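Local coordinates for protein aspartokinase (Synechocystis, PDB 3L76) that probably catalyses the ATP-dependent phosphorylation of aspartate to 4-phospho-L-aspartate, and binds lysine and threonine in pockets formed by its ACT domains, at residues Asp492-Val497 with Ile558-Thr563; Asp443-Ala448 with Gly500-Ala505; Gln461-Leu466 with Ile471-Ile476. One frame throughout, in Å; residues are numbered along the deposited sequence.

In the fold
The three contacts share the ACT domain spanning about 446-516, whose order of elements is strand, helix, strand, strand, helix, strand. Interaction 2 joins its first strand, 437-453, to its second helix, 499-512. Interaction 3 lies between these two segments in sequence and packs the first helix, 458-468, on the loop and start of strand 475-479. It closes before interaction 1 opens. Interaction 1 carries strand 490-498 over to strand 560-563 of the last ACT domain; its segments alternate with those of interaction 2. The centre of interaction 2 lies about 11 Å from that of interaction 3; the other two separations are about 13 Å. Packing inside one domain thus adjoins lysine and threonine pockets shared between ACT domains.

Interaction 1 of 3, residues Asp492-Val497 with Ile558-Thr563; sequences DIAFMV and IEMIAT. With THR (threonine), chain C; LYS (lysine), chain E.
I558 O receives two hydrogen bonds. Threonine N donates to I558 O at 3.0 Å, and Q304 NE2 donates to the same oxygen. I558 N answers with a bond to O of the bound threonine, 3.0 Å long with an N-H...O angle of 157°. The backbone of I558 therefore reads both ends of the amino acid. Q304 NE2 also reaches E559 O, which ties this turn to another ACT domain. At the far end of the segment, T563 lines a lysine pocket, with T563 CG2 3.8 Å from lysine NZ.

M560, between these residues in sequence, makes the contact with 492-497. It leaves the backbone with CG anti to its carbonyl carbon (chi1 -58°). Chi1 and chi2 bring M560 SD to A494 CB at 3.5 Å; the bend at chi3 then turns CE toward M496. The two methionines meet tip to tip, CE to CE at 3.6 Å. No hydrogen bond crosses.

This is a contact between two ACT domains. A classic beta bulge at E559 and M560 sits opposite V571 of strand 567-573, which M496 also touches. M560 of the last domain packs on strand 490-498 of the preceding one, and on its neighbours 475-479, at I477, and 437-453, at Q446.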
ATOM      1  N   ASP A 492     -36.199  21.606  33.353  1.00 29.24           N
ATOM      2  CA  ASP A 492     -36.256  21.333  31.935  1.00 31.98           C
ATOM      3  C   ASP A 492     -34.844  21.124  31.433  1.00 51.90           C
ATOM      4  O   ASP A 492     -33.905  21.745  31.931  1.00 48.76           O
ATOM      5  CB  ASP A 492     -36.885  22.509  31.193  1.00 34.46           C
ATOM      6  CG  ASP A 492     -38.347  22.699  31.526  1.00 44.11           C
ATOM      7  OD1 ASP A 492     -38.967  21.759  32.077  1.00 45.37           O
ATOM      8  OD2 ASP A 492     -38.872  23.791  31.220  1.00 46.11           O
ATOM      9  N   ILE A 493     -34.695  20.244  30.449  1.00 42.52           N
ATOM     10  CA  ILE A 493     -33.407  20.023  29.817  1.00 22.71           C
ATOM     11  C   ILE A 493     -33.573  20.240  28.332  1.00 32.94           C
ATOM     12  O   ILE A 493     -34.358  19.554  27.698  1.00 34.31           O
ATOM     13  CB  ILE A 493     -32.866  18.586  30.068  1.00 38.88           C
ATOM     14  CG1 ILE A 493     -32.624  18.352  31.558  1.00 30.88           C
ATOM     15  CG2 ILE A 493     -31.570  18.334  29.272  1.00 21.92           C
ATOM     16  CD1 ILE A 493     -32.021  16.990  31.872  1.00 27.23           C
ATOM     17  N   ALA A 494     -32.843  21.205  27.782  1.00 33.21           N
ATOM     18  CA  ALA A 494     -32.804  21.416  26.344  1.00 33.39           C
ATOM     19  C   ALA A 494     -31.460  20.952  25.760  1.00 52.23           C
ATOM     20  O   ALA A 494     -30.414  21.072  26.403  1.00 34.23           O
ATOM     21  CB  ALA A 494     -33.046  22.888  26.023  1.00 24.71           C
ATOM     22  N   PHE A 495     -31.488  20.434  24.537  1.00 32.37           N
ATOM     23  CA  PHE A 495     -30.260  20.013  23.882  1.00 41.80           C
ATOM     24  C   PHE A 495     -30.434  20.112  22.385  1.00 42.52           C
ATOM     25  O   PHE A 495     -31.549  20.233  21.904  1.00 38.96           O
ATOM     26  CB  PHE A 495     -29.864  18.589  24.292  1.00 39.20           C
ATOM     27  CG  PHE A 495     -30.804  17.524  23.806  1.00 43.04           C
ATOM     28  CD1 PHE A 495     -31.927  17.183  24.543  1.00 44.50           C
ATOM     29  CD2 PHE A 495     -30.560  16.846  22.619  1.00 42.01           C
ATOM     30  CE1 PHE A 495     -32.806  16.189  24.095  1.00 52.96           C
ATOM     31  CE2 PHE A 495     -31.436  15.855  22.172  1.00 54.58           C
ATOM     32  CZ  PHE A 495     -32.559  15.529  22.914  1.00 39.40           C
ATOM     33  N   MET A 496     -29.333  20.070  21.647  1.00 40.62           N
ATOM     34  CA  MET A 496     -29.408  20.186  20.199  1.00 39.16           C
ATOM     35  C   MET A 496     -28.729  19.030  19.495  1.00 30.76           C
ATOM     36  O   MET A 496     -27.699  18.530  19.948  1.00 36.62           O
ATOM     37  CB  MET A 496     -28.833  21.517  19.724  1.00 42.05           C
ATOM     38  CG  MET A 496     -29.705  22.704  20.079  1.00 53.64           C
ATOM     39  SD  MET A 496     -28.810  24.246  19.925  1.00 42.95           S
ATOM     40  CE  MET A 496     -28.444  24.622  21.628  1.00160.27           C
ATOM     41  N   VAL A 497     -29.344  18.600  18.396  1.00 38.80           N
ATOM     42  CA  VAL A 497     -28.800  17.558  17.541  1.00 45.59           C
ATOM     43  C   VAL A 497     -29.018  17.938  16.092  1.00 58.45           C
ATOM     44  O   VAL A 497     -29.806  18.834  15.790  1.00 58.50           O
ATOM     45  CB  VAL A 497     -29.445  16.186  17.799  1.00 36.80           C
ATOM     46  CG1 VAL A 497     -29.076  15.671  19.188  1.00 25.14           C
ATOM     47  CG2 VAL A 497     -30.951  16.252  17.601  1.00 47.42           C
ATOM     48  N   ILE A 558     -33.524  36.125  21.807  1.00 44.35           N
ATOM     49  CA  ILE A 558     -32.573  35.112  22.228  1.00 45.78           C
ATOM     50  C   ILE A 558     -33.300  33.979  22.935  1.00 60.00           C
ATOM     51  O   ILE A 558     -33.837  34.164  24.028  1.00 67.71           O
ATOM     52  CB  ILE A 558     -31.493  35.704  23.143  1.00 30.30           C
ATOM     53  CG1 ILE A 558     -30.783  36.867  22.441  1.00 22.75           C
ATOM     54  CG2 ILE A 558     -30.504  34.619  23.563  1.00 25.61           C
ATOM     55  CD1 ILE A 558     -29.829  37.618  23.332  1.00 44.63           C
ATOM     56  N   GLU A 559     -33.322  32.807  22.306  1.00 56.98           N
ATOM     57  CA  GLU A 559     -34.086  31.680  22.828  1.00 52.14           C
ATOM     58  C   GLU A 559     -33.347  30.952  23.945  1.00 52.44           C
ATOM     59  O   GLU A 559     -33.935  30.582  24.954  1.00 50.82           O
ATOM     60  CB  GLU A 559     -34.445  30.699  21.705  1.00 33.03           C
ATOM     61  CG  GLU A 559     -35.157  31.324  20.506  1.00 45.94           C
ATOM     62  CD  GLU A 559     -35.795  30.285  19.592  1.00 59.34           C
ATOM     63  OE1 GLU A 559     -36.119  29.181  20.082  1.00 62.09           O
ATOM     64  OE2 GLU A 559     -35.980  30.567  18.386  1.00 54.95           O
ATOM     65  N   MET A 560     -32.056  30.730  23.747  1.00 60.25           N
ATOM     66  CA  MET A 560     -31.242  30.058  24.745  1.00 37.94           C
ATOM     67  C   MET A 560     -29.854  30.666  24.755  1.00 34.66           C
ATOM     68  O   MET A 560     -29.402  31.205  23.756  1.00 37.11           O
ATOM     69  CB  MET A 560     -31.172  28.555  24.462  1.00 31.34           C
ATOM     70  CG  MET A 560     -32.522  27.854  24.407  1.00 22.22           C
ATOM     71  SD  MET A 560     -32.463  26.064  24.686  1.00 41.21           S
ATOM     72  CE  MET A 560     -31.534  25.524  23.256  1.00 30.92           C
ATOM     73  N   ILE A 561     -29.178  30.590  25.895  1.00 42.72           N
ATOM     74  CA  ILE A 561     -27.792  31.031  26.000  1.00 24.37           C
ATOM     75  C   ILE A 561     -26.994  29.956  26.714  1.00 37.62           C
ATOM     76  O   ILE A 561     -27.482  29.349  27.671  1.00 24.61           O
ATOM     77  CB  ILE A 561     -27.656  32.331  26.808  1.00 26.08           C
ATOM     78  CG1 ILE A 561     -28.561  33.426  26.253  1.00 43.59           C
ATOM     79  CG2 ILE A 561     -26.213  32.790  26.846  1.00 29.02           C
ATOM     80  CD1 ILE A 561     -28.769  34.567  27.222  1.00 28.57           C
ATOM     81  N   ALA A 562     -25.773  29.725  26.235  1.00 36.96           N
ATOM     82  CA  ALA A 562     -24.840  28.784  26.868  1.00 39.15           C
ATOM     83  C   ALA A 562     -23.393  29.252  26.738  1.00 35.72           C
ATOM     84  O   ALA A 562     -23.006  29.897  25.769  1.00 30.88           O
ATOM     85  CB  ALA A 562     -25.003  27.371  26.306  1.00 34.09           C
ATOM     86  N   THR A 563     -22.578  28.897  27.711  1.00 32.37           N
ATOM     87  CA  THR A 563     -21.308  29.577  27.847  1.00 31.83           C
ATOM     88  C   THR A 563     -20.141  28.638  28.208  1.00 37.61           C
ATOM     89  O   THR A 563     -20.344  27.544  28.733  1.00 30.61           O
ATOM     90  CB  THR A 563     -21.483  30.717  28.877  1.00 32.21           C
ATOM     91  OG1 THR A 563     -21.161  31.979  28.283  1.00 45.18           O
ATOM     92  CG2 THR A 563     -20.686  30.477  30.107  1.00 15.30           C
TER
HETATM   93  N   THR C 601     -35.486  36.526  25.013  1.00 26.39           N
HETATM   94  CA  THR C 601     -34.823  37.515  25.874  1.00 42.37           C
HETATM   95  C   THR C 601     -33.887  38.424  25.084  1.00 52.17           C
HETATM   96  O   THR C 601     -33.711  38.240  23.868  1.00 37.35           O
HETATM   97  CB  THR C 601     -34.062  36.851  27.038  1.00 42.93           C
HETATM   98  OG1 THR C 601     -33.024  36.000  26.521  1.00 48.67           O
HETATM   99  CG2 THR C 601     -35.022  36.007  27.865  1.00 32.62           C
HETATM  100  OXT THR C 601     -33.325  39.370  25.651  1.00 35.10           O
HETATM  101  N   LYS E 603     -16.633  37.482  31.300  1.00 21.76           N
HETATM  102  CA  LYS E 603     -17.347  38.076  30.177  1.00 35.84           C
HETATM  103  C   LYS E 603     -18.357  39.112  30.688  1.00 51.63           C
HETATM  104  O   LYS E 603     -18.528  39.293  31.904  1.00 31.17           O
HETATM  105  CB  LYS E 603     -18.034  37.000  29.325  1.00 32.33           C
HETATM  106  CG  LYS E 603     -18.993  36.065  30.094  1.00 25.28           C
HETATM  107  CD  LYS E 603     -19.631  35.024  29.151  1.00 39.93           C
HETATM  108  CE  LYS E 603     -18.656  33.902  28.798  1.00 25.09           C
HETATM  109  NZ  LYS E 603     -18.096  33.271  30.046  1.00 35.58           N
HETATM  110  OXT LYS E 603     -19.005  39.807  29.901  1.00 29.33           O

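Interaction 2 of 3, residues Asp443-Ala448 with Gly500-Ala505; sequences DQAQIA and GDSSQA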
ATOM      1  N   ASP A 443     -27.814  23.976  11.054  1.00 53.04           N
ATOM      2  CA  ASP A 443     -28.170  22.614  10.670  1.00 77.03           C
ATOM      3  C   ASP A 443     -28.704  21.822  11.851  1.00 70.69           C
ATOM      4  O   ASP A 443     -28.833  20.597  11.786  1.00 63.15           O
ATOM      5  CB  ASP A 443     -26.952  21.884  10.104  1.00103.27           C
ATOM      6  CG  ASP A 443     -26.606  22.325   8.701  1.00126.78           C
ATOM      7  OD1 ASP A 443     -26.355  23.531   8.494  1.00118.39           O
ATOM      8  OD2 ASP A 443     -26.580  21.460   7.801  0.35154.25           O
ATOM      9  N   GLN A 444     -29.015  22.521  12.933  1.00 57.07           N
ATOM     10  CA  GLN A 444     -29.352  21.857  14.180  1.00 45.17           C
ATOM     11  C   GLN A 444     -30.825  21.954  14.521  1.00 41.90           C
ATOM     12  O   GLN A 444     -31.516  22.845  14.055  1.00 53.66           O
ATOM     13  CB  GLN A 444     -28.531  22.451  15.310  1.00 40.63           C
ATOM     14  CG  GLN A 444     -27.853  21.417  16.176  1.00 81.86           C
ATOM     15  CD  GLN A 444     -26.536  20.937  15.603  1.00 59.63           C
ATOM     16  OE1 GLN A 444     -25.487  21.079  16.215  1.00 89.36           O
ATOM     17  NE2 GLN A 444     -26.591  20.377  14.415  1.00 89.38           N
ATOM     18  N   ALA A 445     -31.294  21.028  15.342  1.00 42.99           N
ATOM     19  CA  ALA A 445     -32.649  21.088  15.877  1.00 49.38           C
ATOM     20  C   ALA A 445     -32.639  21.167  17.406  1.00 41.91           C
ATOM     21  O   ALA A 445     -31.873  20.481  18.078  1.00 40.99           O
ATOM     22  CB  ALA A 445     -33.450  19.875  15.421  1.00 55.56           C
ATOM     23  N   GLN A 446     -33.499  22.004  17.959  1.00 51.46           N
ATOM     24  CA  GLN A 446     -33.634  22.065  19.407  1.00 46.61           C
ATOM     25  C   GLN A 446     -34.614  21.010  19.888  1.00 43.00           C
ATOM     26  O   GLN A 446     -35.675  20.824  19.309  1.00 48.69           O
ATOM     27  CB  GLN A 446     -34.098  23.444  19.837  1.00 31.68           C
ATOM     28  CG  GLN A 446     -34.412  23.569  21.313  1.00 39.99           C
ATOM     29  CD  GLN A 446     -35.191  24.834  21.614  1.00 51.23           C
ATOM     30  OE1 GLN A 446     -34.686  25.750  22.248  1.00 48.27           O
ATOM     31  NE2 GLN A 446     -36.424  24.895  21.136  1.00 66.52           N
ATOM     32  N   ILE A 447     -34.242  20.295  20.933  1.00 36.04           N
ATOM     33  CA  ILE A 447     -35.151  19.348  21.550  1.00 56.07           C
ATOM     34  C   ILE A 447     -35.112  19.548  23.055  1.00 44.89           C
ATOM     35  O   ILE A 447     -34.055  19.477  23.671  1.00 65.28           O
ATOM     36  CB  ILE A 447     -34.788  17.887  21.231  1.00 52.77           C
ATOM     37  CG1 ILE A 447     -34.715  17.668  19.726  1.00 40.18           C
ATOM     38  CG2 ILE A 447     -35.810  16.937  21.860  1.00 47.56           C
ATOM     39  CD1 ILE A 447     -34.413  16.246  19.353  1.00 29.56           C
ATOM     40  N   ALA A 448     -36.269  19.804  23.643  1.00 42.41           N
ATOM     41  CA  ALA A 448     -36.337  20.013  25.069  1.00 44.32           C
ATOM     42  C   ALA A 448     -37.165  18.940  25.708  1.00 36.81           C
ATOM     43  O   ALA A 448     -38.198  18.524  25.188  1.00 39.94           O
ATOM     44  CB  ALA A 448     -36.902  21.379  25.401  1.00 38.66           C
ATOM     45  N   GLY A 500     -31.226  15.691  11.067  1.00 54.09           N
ATOM     46  CA  GLY A 500     -31.321  14.297  10.679  1.00 57.67           C
ATOM     47  C   GLY A 500     -31.609  13.350  11.824  1.00 68.94           C
ATOM     48  O   GLY A 500     -32.246  12.320  11.635  1.00 85.71           O
ATOM     49  N   ASP A 501     -31.146  13.699  13.018  1.00 64.43           N
ATOM     50  CA  ASP A 501     -31.310  12.844  14.187  1.00 49.97           C
ATOM     51  C   ASP A 501     -32.535  13.235  15.017  1.00 53.53           C
ATOM     52  O   ASP A 501     -32.913  12.534  15.953  1.00 39.13           O
ATOM     53  CB  ASP A 501     -30.050  12.882  15.051  1.00 58.60           C
ATOM     54  CG  ASP A 501     -28.874  12.212  14.389  1.00 67.75           C
ATOM     55  OD1 ASP A 501     -29.077  11.168  13.743  1.00 88.49           O
ATOM     56  OD2 ASP A 501     -27.744  12.723  14.521  1.00 70.28           O
ATOM     57  N   SER A 502     -33.139  14.365  14.664  1.00 51.36           N
ATOM     58  CA  SER A 502     -34.326  14.897  15.339  1.00 73.40           C
ATOM     59  C   SER A 502     -35.347  13.832  15.715  1.00 74.82           C
ATOM     60  O   SER A 502     -35.618  13.588  16.890  1.00 62.72           O
ATOM     61  CB  SER A 502     -35.014  15.913  14.429  1.00 78.61           C
ATOM     62  OG  SER A 502     -35.251  17.122  15.109  1.00 73.84           O
ATOM     63  N   SER A 503     -35.920  13.214  14.691  1.00 75.65           N
ATOM     64  CA  SER A 503     -36.976  12.236  14.865  1.00 76.22           C
ATOM     65  C   SER A 503     -36.557  11.046  15.709  1.00 68.72           C
ATOM     66  O   SER A 503     -37.244  10.697  16.660  1.00 66.53           O
ATOM     67  CB  SER A 503     -37.481  11.763  13.504  1.00 73.27           C
ATOM     68  OG  SER A 503     -38.064  12.841  12.798  1.00103.93           O
ATOM     69  N   GLN A 504     -35.441  10.411  15.362  1.00 57.93           N
ATOM     70  CA  GLN A 504     -34.989   9.260  16.130  1.00 50.60           C
ATOM     71  C   GLN A 504     -34.750   9.630  17.594  1.00 69.23           C
ATOM     72  O   GLN A 504     -35.085   8.870  18.497  1.00 71.87           O
ATOM     73  CB  GLN A 504     -33.743   8.644  15.518  1.00 45.24           C
ATOM     74  CG  GLN A 504     -33.412   7.264  16.077  1.00 56.52           C
ATOM     75  CD  GLN A 504     -32.010   6.793  15.708  1.00 57.37           C
ATOM     76  OE1 GLN A 504     -31.279   7.471  14.984  1.00 49.44           O
ATOM     77  NE2 GLN A 504     -31.630   5.633  16.215  1.00 67.40           N
ATOM     78  N   ALA A 505     -34.187  10.809  17.827  1.00 57.44           N
ATOM     79  CA  ALA A 505     -33.984  11.282  19.188  1.00 61.63           C
ATOM     80  C   ALA A 505     -35.298  11.362  19.964  1.00 62.19           C
ATOM     81  O   ALA A 505     -35.417  10.824  21.064  1.00 46.85           O
ATOM     82  CB  ALA A 505     -33.284  12.625  19.180  1.00 51.76           C
TER
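I447 and A505 form the apolar part of this contact, with I447 CD1 3.8 Å from A505 CB. The I447 chain runs out extended through CG1 to CD1 (chi2 -178°). The methyl thereby reaches the helix, where I447 CD1 also lies 3.8 Å from S502 O. One turn earlier on the helix, S502 OG sits against A445 CB at 3.3 Å. The CB atoms of A445 and I447, two residues apart on the strand, point to the helix, and that of A505 points back. S502 lies alongside, and its OG does the touching. All four residues are buried. No hydrogen bond crosses between the segments.

The other side of the helix is different. S503 and Q504 are exposed, and S503 points away from the strand. G500 and D443, at the starts of the two segments, are exposed as well and add almost nothing to the contact.

The axes of 500-505 and 444-448 approach to 8.3 Å, 25° from parallel. This is a helix lying on a sheet, as in the ferredoxin-like ACT fold. The helix follows strand 490-498, the hydrogen-bonded neighbour of strand 437-453. On the strand's other flank is strand 520-533, where S502 touches V523 and K525.

Interaction 3 of 3, residues Gln461-Leu466 with Ile471-Ile476; sequences QLFTAL and ISVDMI. With LYS (lysine), chain F.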
ATOM      1  N   GLN A 461     -29.483   8.952  32.234  1.00 34.48           N
ATOM      2  CA  GLN A 461     -30.314   7.970  31.545  1.00 50.59           C
ATOM      3  C   GLN A 461     -30.879   8.472  30.211  1.00 39.58           C
ATOM      4  O   GLN A 461     -31.037   7.697  29.272  1.00 54.27           O
ATOM      5  CB  GLN A 461     -31.380   7.375  32.483  1.00 22.69           C
ATOM      6  CG  GLN A 461     -32.808   7.829  32.267  1.00 78.35           C
ATOM      7  CD  GLN A 461     -33.739   7.241  33.312  1.00 89.95           C
ATOM      8  OE1 GLN A 461     -33.293   6.789  34.369  1.00 66.13           O
ATOM      9  NE2 GLN A 461     -35.034   7.242  33.023  1.00 97.67           N
ATOM     10  N   LEU A 462     -31.126   9.771  30.117  1.00 31.05           N
ATOM     11  CA  LEU A 462     -31.647  10.345  28.887  1.00 38.09           C
ATOM     12  C   LEU A 462     -30.563  10.417  27.830  1.00 39.65           C
ATOM     13  O   LEU A 462     -30.778  10.070  26.670  1.00 33.67           O
ATOM     14  CB  LEU A 462     -32.209  11.738  29.150  1.00 41.05           C
ATOM     15  CG  LEU A 462     -33.436  11.785  30.062  1.00 48.54           C
ATOM     16  CD1 LEU A 462     -33.604  13.160  30.639  1.00 23.81           C
ATOM     17  CD2 LEU A 462     -34.694  11.332  29.323  1.00 49.25           C
ATOM     18  N   PHE A 463     -29.384  10.865  28.233  1.00 32.77           N
ATOM     19  CA  PHE A 463     -28.302  11.025  27.280  1.00 39.24           C
ATOM     20  C   PHE A 463     -27.576   9.729  26.969  1.00 46.88           C
ATOM     21  O   PHE A 463     -27.032   9.591  25.872  1.00 37.98           O
ATOM     22  CB  PHE A 463     -27.366  12.163  27.676  1.00 34.89           C
ATOM     23  CG  PHE A 463     -27.998  13.487  27.533  1.00 30.28           C
ATOM     24  CD1 PHE A 463     -28.114  14.065  26.291  1.00 35.83           C
ATOM     25  CD2 PHE A 463     -28.548  14.127  28.621  1.00 29.62           C
ATOM     26  CE1 PHE A 463     -28.743  15.279  26.140  1.00 41.54           C
ATOM     27  CE2 PHE A 463     -29.183  15.331  28.466  1.00 36.75           C
ATOM     28  CZ  PHE A 463     -29.286  15.903  27.224  1.00 22.23           C
ATOM     29  N   THR A 464     -27.614   8.766  27.895  1.00 31.24           N
ATOM     30  CA  THR A 464     -27.063   7.441  27.601  1.00 43.04           C
ATOM     31  C   THR A 464     -27.867   6.783  26.491  1.00 52.91           C
ATOM     32  O   THR A 464     -27.304   6.163  25.590  1.00 43.97           O
ATOM     33  CB  THR A 464     -27.060   6.516  28.825  1.00 41.38           C
ATOM     34  OG1 THR A 464     -26.106   6.983  29.771  1.00 39.57           O
ATOM     35  CG2 THR A 464     -26.686   5.089  28.432  1.00 26.84           C
ATOM     36  N   ALA A 465     -29.184   6.939  26.566  1.00 48.12           N
ATOM     37  CA  ALA A 465     -30.101   6.391  25.578  1.00 41.73           C
ATOM     38  C   ALA A 465     -29.808   6.893  24.171  1.00 39.50           C
ATOM     39  O   ALA A 465     -29.731   6.108  23.230  1.00 55.77           O
ATOM     40  CB  ALA A 465     -31.533   6.703  25.967  1.00 21.78           C
ATOM     41  N   LEU A 466     -29.652   8.201  24.031  1.00 34.45           N
ATOM     42  CA  LEU A 466     -29.316   8.793  22.744  1.00 49.84           C
ATOM     43  C   LEU A 466     -27.948   8.326  22.241  1.00 58.45           C
ATOM     44  O   LEU A 466     -27.743   8.126  21.049  1.00 58.99           O
ATOM     45  CB  LEU A 466     -29.320  10.319  22.841  1.00 44.15           C
ATOM     46  CG  LEU A 466     -30.639  11.046  23.079  1.00 48.13           C
ATOM     47  CD1 LEU A 466     -30.410  12.544  23.346  1.00 34.86           C
ATOM     48  CD2 LEU A 466     -31.554  10.837  21.895  1.00 51.24           C
ATOM     49  N   ILE A 471     -26.292   8.731  18.301  1.00 46.85           N
ATOM     50  CA  ILE A 471     -26.581  10.133  18.080  1.00 44.09           C
ATOM     51  C   ILE A 471     -25.661  11.014  18.928  1.00 56.53           C
ATOM     52  O   ILE A 471     -25.618  10.906  20.149  1.00 50.55           O
ATOM     53  CB  ILE A 471     -28.038  10.468  18.400  1.00 52.04           C
ATOM     54  CG1 ILE A 471     -28.977   9.642  17.515  1.00 46.49           C
ATOM     55  CG2 ILE A 471     -28.276  11.969  18.241  1.00 37.39           C
ATOM     56  CD1 ILE A 471     -30.435   9.694  17.951  1.00 41.43           C
ATOM     57  N   SER A 472     -24.917  11.879  18.261  1.00 42.33           N
ATOM     58  CA  SER A 472     -24.033  12.810  18.933  1.00 51.00           C
ATOM     59  C   SER A 472     -24.806  14.080  19.234  1.00 50.05           C
ATOM     60  O   SER A 472     -25.580  14.550  18.404  1.00 38.50           O
ATOM     61  CB  SER A 472     -22.819  13.128  18.048  1.00 35.83           C
ATOM     62  OG  SER A 472     -22.126  14.276  18.510  1.00 41.30           O
ATOM     63  N   VAL A 473     -24.581  14.643  20.417  1.00 36.66           N
ATOM     64  CA  VAL A 473     -25.287  15.845  20.839  1.00 40.11           C
ATOM     65  C   VAL A 473     -24.372  17.067  20.790  1.00 29.95           C
ATOM     66  O   VAL A 473     -23.216  16.993  21.187  1.00 41.31           O
ATOM     67  CB  VAL A 473     -25.786  15.679  22.287  1.00 47.32           C
ATOM     68  CG1 VAL A 473     -26.419  16.945  22.849  1.00 33.49           C
ATOM     69  CG2 VAL A 473     -26.584  14.391  22.497  1.00 49.96           C
ATOM     70  N   ASP A 474     -24.904  18.194  20.330  1.00 36.01           N
ATOM     71  CA  ASP A 474     -24.105  19.401  20.130  1.00 42.19           C
ATOM     72  C   ASP A 474     -24.141  20.360  21.318  1.00 55.53           C
ATOM     73  O   ASP A 474     -23.136  20.992  21.638  1.00 42.57           O
ATOM     74  CB  ASP A 474     -24.563  20.142  18.877  1.00 34.74           C
ATOM     75  CG  ASP A 474     -23.792  21.434  18.641  1.00 53.50           C
ATOM     76  OD1 ASP A 474     -22.550  21.387  18.528  1.00 73.03           O
ATOM     77  OD2 ASP A 474     -24.430  22.500  18.551  1.00 34.33           O
ATOM     78  N   MET A 475     -25.312  20.478  21.945  1.00 43.89           N
ATOM     79  CA  MET A 475     -25.512  21.403  23.053  1.00 31.35           C
ATOM     80  C   MET A 475     -26.431  20.819  24.103  1.00 37.93           C
ATOM     81  O   MET A 475     -27.379  20.118  23.784  1.00 41.23           O
ATOM     82  CB  MET A 475     -26.069  22.735  22.557  1.00 32.03           C
ATOM     83  CG  MET A 475     -25.151  23.450  21.568  1.00 75.97           C
ATOM     84  SD  MET A 475     -23.786  24.341  22.353  1.00 60.35           S
ATOM     85  CE  MET A 475     -24.719  25.763  22.936  1.00 75.98           C
ATOM     86  N   ILE A 476     -26.123  21.093  25.365  1.00 38.61           N
ATOM     87  CA  ILE A 476     -27.013  20.754  26.465  1.00 42.13           C
ATOM     88  C   ILE A 476     -27.082  21.933  27.422  1.00 39.34           C
ATOM     89  O   ILE A 476     -26.049  22.427  27.880  1.00 32.34           O
ATOM     90  CB  ILE A 476     -26.535  19.540  27.242  1.00 25.57           C
ATOM     91  CG1 ILE A 476     -26.175  18.407  26.286  1.00 25.70           C
ATOM     92  CG2 ILE A 476     -27.604  19.114  28.273  1.00 21.32           C
ATOM     93  CD1 ILE A 476     -25.595  17.202  26.966  1.00 22.39           C
TER
HETATM   94  N   LYS F 604     -20.929  15.568  21.047  1.00 21.46           N
HETATM   95  CA  LYS F 604     -20.831  15.180  22.460  1.00 21.10           C
HETATM   96  C   LYS F 604     -21.808  14.083  22.861  1.00 42.55           C
HETATM   97  O   LYS F 604     -22.812  13.854  22.146  1.00 25.67           O
HETATM   98  CB  LYS F 604     -20.999  16.406  23.373  1.00 26.87           C
HETATM   99  CG  LYS F 604     -19.886  17.439  23.226  1.00 27.23           C
HETATM  100  CD  LYS F 604     -20.264  18.801  23.789  1.00 31.58           C
HETATM  101  CE  LYS F 604     -21.031  19.621  22.771  1.00 48.78           C
HETATM  102  NZ  LYS F 604     -20.329  20.889  22.408  1.00 28.67           N
HETATM  103  OXT LYS F 604     -21.583  13.422  23.907  1.00 21.86           O
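F463 is the first residue of the helical segment to meet the 471-476 segment. Its CG lies beside the backbone N (chi1 -70°), which sends the ring out to I476. The two side chains come from opposite directions. I476 CD1 lies over one face of the F463 ring, 4.0 Å from the centroid and 18° off the normal, a CH-pi contact. I476 CG2 approaches the rim at F463 CZ, 3.8 Å away. V473 comes in across, near the ring plane, with V473 CG2 4.1 Å from F463 CD1.

L466 closes the segment. Its CD1 reaches V473 CG2 and its CD2 reaches I471 CD1, both at 4.3 Å. Its carbonyl accepts the one hydrogen bond across the contact, I471 N to L466 O at 3.2 Å, with the donor somewhat tilted from the carbonyl plane. That bond fastens the returning chain just past the helix end.

Two residues on, the backbone holds a bound lysine. V473 N bonds to lysine O, while lysine N bonds to V473 O (2.7 Å) and S472 OG (3.1 Å). A372 N and S392 O also bond the lysine, so the 358-416 ACT domain shares the pocket.

This is the first helix of the ferredoxin-like ACT domain, returning through a short loop to the next strand. F463 meets F495 of strand 490-498 edge to face. L466 touches A505 of helix 499-512, and I476 touches A372 and F376 of helix 371-381.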